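Local coordinates for putative cytoplasmic protein (Enterobacter cloacae, PDB 4HFL), which is a type VI secretion effector, Tae4, an amidase that probably cleaves peptide bonds of the bacterial cell wall in competing cells and is inhibited by the immunity protein Tai4, at residues A109-S114 / A170-L175; G43-H48 / A81-S86. One frame throughout, in Å; residues are numbered along the deposited sequence.

Contact 1. Residues A109-S114 / A170-L175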
loop_
_atom_site.group_PDB
_atom_site.type_symbol
_atom_site.label_atom_id
_atom_site.label_comp_id
_atom_site.label_asym_id
_atom_site.label_seq_id
_atom_site.Cartn_x
_atom_site.Cartn_y
_atom_site.Cartn_z
ATOM N N ALA A 109 10.794 9.477 3.029
ATOM C CA ALA A 109 9.486 10.140 3.025
ATOM C C ALA A 109 9.594 11.646 3.164
ATOM O O ALA A 109 10.476 12.164 3.867
ATOM C CB ALA A 109 8.643 9.619 4.130
ATOM N N ASP A 110 8.672 12.340 2.505
ATOM C CA ASP A 110 8.577 13.777 2.617
ATOM C C ASP A 110 8.058 14.170 3.984
ATOM O O ASP A 110 8.425 15.217 4.507
ATOM C CB ASP A 110 7.598 14.288 1.572
ATOM C CG ASP A 110 8.161 14.179 0.167
ATOM O OD1 ASP A 110 9.349 14.533 -0.010
ATOM O OD2 ASP A 110 7.428 13.716 -0.723
ATOM N N ILE A 111 7.164 13.352 4.531
ATOM C CA ILE A 111 6.579 13.670 5.833
ATOM C C ILE A 111 6.419 12.395 6.630
ATOM O O ILE A 111 5.945 11.391 6.110
ATOM C CB ILE A 111 5.171 14.322 5.692
ATOM C CG1 ILE A 111 5.263 15.661 4.942
ATOM C CG2 ILE A 111 4.511 14.533 7.075
ATOM C CD1 ILE A 111 3.915 16.210 4.493
ATOM N N SER A 112 6.818 12.431 7.895
ATOM C CA SER A 112 6.509 11.347 8.827
ATOM C C SER A 112 6.191 11.996 10.172
ATOM O O SER A 112 7.042 12.677 10.742
ATOM C CB SER A 112 7.707 10.399 8.957
ATOM O OG SER A 112 7.466 9.404 9.932
ATOM N N VAL A 113 4.963 11.807 10.663
ATOM C CA VAL A 113 4.526 12.466 11.895
ATOM C C VAL A 113 3.834 11.500 12.844
ATOM O O VAL A 113 3.145 10.569 12.414
ATOM C CB VAL A 113 3.569 13.640 11.615
ATOM C CG1 VAL A 113 4.336 14.795 10.974
ATOM C CG2 VAL A 113 2.417 13.164 10.689
ATOM N N SER A 114 4.041 11.717 14.138
ATOM C CA SER A 114 3.331 10.953 15.142
ATOM C C SER A 114 1.924 11.538 15.267
ATOM O O SER A 114 1.664 12.653 14.786
ATOM C CB SER A 114 4.080 11.005 16.482
ATOM O OG SER A 114 4.315 12.343 16.878
ATOM N N ALA A 170 1.972 8.624 10.578
ATOM C CA ALA A 170 1.659 8.610 9.145
ATOM C C ALA A 170 2.925 9.028 8.446
ATOM O O ALA A 170 3.615 9.950 8.902
ATOM C CB ALA A 170 0.545 9.555 8.808
ATOM N N THR A 171 3.220 8.342 7.346
ATOM C CA THR A 171 4.430 8.541 6.566
ATOM C C THR A 171 3.976 8.655 5.108
ATOM O O THR A 171 3.157 7.856 4.637
ATOM C CB THR A 171 5.391 7.340 6.765
ATOM O OG1 THR A 171 5.839 7.309 8.127
ATOM C CG2 THR A 171 6.615 7.450 5.872
ATOM N N PHE A 172 4.508 9.649 4.407
ATOM C CA PHE A 172 3.920 10.140 3.180
ATOM C C PHE A 172 4.964 10.595 2.162
ATOM O O PHE A 172 5.922 11.316 2.525
ATOM C CB PHE A 172 3.005 11.322 3.506
ATOM C CG PHE A 172 2.563 12.100 2.289
ATOM C CD1 PHE A 172 1.443 11.702 1.580
ATOM C CD2 PHE A 172 3.259 13.225 1.865
ATOM C CE1 PHE A 172 1.030 12.404 0.453
ATOM C CE2 PHE A 172 2.854 13.939 0.737
ATOM C CZ PHE A 172 1.735 13.525 0.032
ATOM N N TRP A 173 4.741 10.197 0.902
ATOM C CA TRP A 173 5.521 10.667 -0.262
ATOM C C TRP A 173 4.615 11.377 -1.251
ATOM O O TRP A 173 3.584 10.828 -1.668
ATOM C CB TRP A 173 6.166 9.491 -1.017
ATOM C CG TRP A 173 7.223 8.713 -0.258
ATOM C CD1 TRP A 173 8.571 8.839 -0.391
ATOM C CD2 TRP A 173 7.009 7.669 0.703
ATOM N NE1 TRP A 173 9.214 7.962 0.452
ATOM C CE2 TRP A 173 8.279 7.227 1.127
ATOM C CE3 TRP A 173 5.865 7.070 1.254
ATOM C CZ2 TRP A 173 8.442 6.218 2.083
ATOM C CZ3 TRP A 173 6.029 6.071 2.196
ATOM C CH2 TRP A 173 7.311 5.658 2.608
ATOM N N SER A 174 5.006 12.580 -1.662
ATOM C CA SER A 174 4.269 13.305 -2.697
ATOM C C SER A 174 4.415 12.616 -4.050
ATOM O O SER A 174 5.505 12.154 -4.415
ATOM C CB SER A 174 4.790 14.753 -2.819
ATOM O OG SER A 174 4.311 15.553 -1.760
ATOM N N LEU A 175 3.319 12.562 -4.799
ATOM C CA LEU A 175 3.384 12.132 -6.190
ATOM C C LEU A 175 2.878 13.259 -7.073
ATOM O O LEU A 175 1.898 13.937 -6.717
ATOM C CB LEU A 175 2.569 10.850 -6.412
ATOM C CG LEU A 175 2.954 9.578 -5.630
ATOM C CD1 LEU A 175 2.061 8.420 -6.053
ATOM C CD2 LEU A 175 4.424 9.189 -5.808
#

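Contact 2. Residues G43-H48 / A81-S86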
loop_
_atom_site.group_PDB
_atom_site.type_symbol
_atom_site.label_atom_id
_atom_site.label_comp_id
_atom_site.label_asym_id
_atom_site.label_seq_id
_atom_site.Cartn_x
_atom_site.Cartn_y
_atom_site.Cartn_z
ATOM N N GLY A 43 -6.053 -13.198 -10.245
ATOM C CA GLY A 43 -5.871 -14.597 -10.602
ATOM C C GLY A 43 -4.667 -15.271 -9.960
ATOM O O GLY A 43 -4.051 -14.716 -9.045
ATOM N N GLY A 44 -4.345 -16.475 -10.435
ATOM C CA GLY A 44 -3.123 -17.174 -10.059
ATOM C C GLY A 44 -2.944 -17.538 -8.594
ATOM O O GLY A 44 -3.913 -17.848 -7.885
ATOM N N LYS A 45 -1.692 -17.511 -8.139
ATOM C CA LYS A 45 -1.359 -17.866 -6.756
ATOM C C LYS A 45 -1.885 -16.853 -5.739
ATOM O O LYS A 45 -2.146 -17.191 -4.583
ATOM C CB LYS A 45 0.155 -18.061 -6.597
ATOM C CG LYS A 45 0.601 -18.551 -5.217
ATOM C CD LYS A 45 -0.245 -19.731 -4.674
ATOM C CE LYS A 45 -0.149 -21.009 -5.518
ATOM N NZ LYS A 45 -1.176 -21.074 -6.601
ATOM N N VAL A 46 -2.042 -15.609 -6.173
ATOM C CA VAL A 46 -2.679 -14.605 -5.330
ATOM C C VAL A 46 -4.127 -15.018 -5.017
ATOM O O VAL A 46 -4.538 -15.021 -3.847
ATOM C CB VAL A 46 -2.620 -13.208 -5.979
ATOM C CG1 VAL A 46 -3.452 -12.221 -5.188
ATOM C CG2 VAL A 46 -1.174 -12.727 -6.064
ATOM N N GLN A 47 -4.879 -15.393 -6.057
ATOM C CA GLN A 47 -6.259 -15.852 -5.880
ATOM C C GLN A 47 -6.321 -17.140 -5.078
ATOM O O GLN A 47 -7.187 -17.306 -4.216
ATOM C CB GLN A 47 -6.972 -16.069 -7.220
ATOM C CG GLN A 47 -8.250 -16.895 -7.052
ATOM C CD GLN A 47 -9.162 -16.885 -8.260
ATOM O OE1 GLN A 47 -9.967 -17.801 -8.447
ATOM N NE2 GLN A 47 -9.057 -15.844 -9.075
ATOM N N HIS A 48 -5.412 -18.060 -5.380
ATOM C CA HIS A 48 -5.342 -19.313 -4.638
ATOM C C HIS A 48 -5.138 -19.089 -3.133
ATOM O O HIS A 48 -5.869 -19.650 -2.295
ATOM C CB HIS A 48 -4.215 -20.176 -5.192
ATOM C CG HIS A 48 -4.108 -21.514 -4.540
ATOM N ND1 HIS A 48 -2.965 -21.937 -3.897
ATOM C CD2 HIS A 48 -5.002 -22.524 -4.427
ATOM C CE1 HIS A 48 -3.158 -23.156 -3.422
ATOM N NE2 HIS A 48 -4.387 -23.535 -3.728
ATOM N N ALA A 81 8.254 -10.997 1.192
ATOM C CA ALA A 81 7.505 -12.209 0.845
ATOM C C ALA A 81 6.644 -11.942 -0.378
ATOM O O ALA A 81 5.805 -11.037 -0.366
ATOM C CB ALA A 81 6.638 -12.665 2.012
ATOM N N THR A 82 6.856 -12.723 -1.434
ATOM C CA THR A 82 6.159 -12.496 -2.694
ATOM C C THR A 82 5.644 -13.798 -3.288
ATOM O O THR A 82 6.283 -14.843 -3.154
ATOM C CB THR A 82 7.081 -11.807 -3.736
ATOM O OG1 THR A 82 8.200 -12.655 -4.021
ATOM C CG2 THR A 82 7.592 -10.453 -3.208
ATOM N N VAL A 83 4.476 -13.738 -3.923
ATOM C CA VAL A 83 4.079 -14.807 -4.844
ATOM C C VAL A 83 3.883 -14.172 -6.216
ATOM O O VAL A 83 4.263 -13.015 -6.420
ATOM C CB VAL A 83 2.798 -15.556 -4.411
ATOM C CG1 VAL A 83 3.012 -16.285 -3.066
ATOM C CG2 VAL A 83 1.607 -14.604 -4.352
ATOM N N THR A 84 3.300 -14.918 -7.150
ATOM C CA THR A 84 2.983 -14.384 -8.476
ATOM C C THR A 84 1.476 -14.368 -8.727
ATOM O O THR A 84 0.730 -15.175 -8.162
ATOM C CB THR A 84 3.633 -15.215 -9.588
ATOM O OG1 THR A 84 3.143 -16.562 -9.513
ATOM C CG2 THR A 84 5.149 -15.214 -9.445
ATOM N N GLY A 85 1.029 -13.444 -9.568
ATOM C CA GLY A 85 -0.329 -13.491 -10.073
ATOM C C GLY A 85 -0.262 -14.172 -11.425
ATOM O O GLY A 85 0.825 -14.578 -11.855
ATOM N N SER A 86 -1.394 -14.276 -12.115
ATOM C CA SER A 86 -1.415 -14.929 -13.418
ATOM C C SER A 86 -0.705 -14.079 -14.467
ATOM O O SER A 86 -0.613 -14.469 -15.626
ATOM C CB SER A 86 -2.851 -15.210 -13.854
ATOM O OG SER A 86 -3.558 -14.000 -14.073
HETATM O O HOH W 1 0.135 -17.777 -10.166
#

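Contact 1. Residues A109-S114 / A170-L175
Ala109 lies over one face of the Trp173 indole: its CA stands 3.7 Å from the centroid of the five-membered ring, 24° off the normal, a CH-pi contact. The Trp173 CG sits anti to the carbonyl carbon (chi1 -65°), which swings the ring back under Ala109, while NE1 bonds to Gly107 O. The CB of Ala109 also presses on Thr171 CG2 at 3.4 Å, tighter than usual carbon packing. On the same face as Thr171, the Ser112 OG donates to Thr171 OG1 over 3.2 Å, and Asn169 is bonded to both hydroxyls. Ile111 and Phe172 point the same way on the other face, side by side, with Ile111 CD1 4.0 Å from Phe172 CD2. Strand 111-114 pairs antiparallel with the end of strand 166-174 as an edge of the four-stranded sheet. Asp110 and Ile111 both face Phe172, a classic beta bulge in which Phe172 O takes the Ile111 N-H and, weakly, that of Asp110. From within the bulge, Asp110 OD2 accepts Ser174 N at 2.8 Å, nearly straight at 172°. Gripped also by the Arg18 guanidinium in a salt bridge, that oxygen ties strand 166-174 to the bulge, which would probably favour an ionised Asp110.

Contact 2. Residues G43-H48 / A81-S86
Val83 meets two helix residues at once. Its CG2 is 3.8 Å from Val46 CG2, an apolar contact in which the two side chains run obliquely to each other, and its CB lies equally close, 3.8 Å, to Lys45 CG. Lys45 crosses Val83 at about a right angle: with CG anti to the backbone N (chi1 -175°), the start of the chain lies against the valine, and bends at the next three torsions carry the amine away. The polar part centres on Thr84 O, which accepts two weak bonds at the first turn of the helix, from Lys45 N and Val46 N, both 3.4 Å long. A firmer partner of Lys45 N is a water that accepts its N-H at 2.7 Å and has a weak link to Thr84 OG1. Farther along, the two backbones come close at the glycines, with the CA atoms of Gly44 and Ser86 4.4 Å apart. Ser86 OG makes a weak hydrogen bond to Leu42 O in the preceding helix, 35-42. Strand 82-84 runs across the first turn of helix 44-52, its axis at 112° to that of the segment 44-48, while its partner strand 90-92 supplies Tyr91, which touches Val46 and shares backbone bonding with Val83.

Overall arrangement
The two contacts lie on opposite sides of the chain's centre, the centre of contact 1 about 13 Å and that of contact 2 about 17 Å from it. Their own centres are 29 Å apart and their nearest atoms about 17 Å, so neither touches the other. They follow in series along the sequence: the loop closed by contact 2 ends before contact 1 begins. Contact 1 joins the edge strand 111-114 to the rest of the four-stranded antiparallel sheet, whereas contact 2 sets a small two-stranded hairpin against a helix. Helix 95-106 follows strand 90-92 of that hairpin and packs on Trp173 in contact 1. This helix-plus-sheet division is consistent with the papain-like (peptidase clan CA) family.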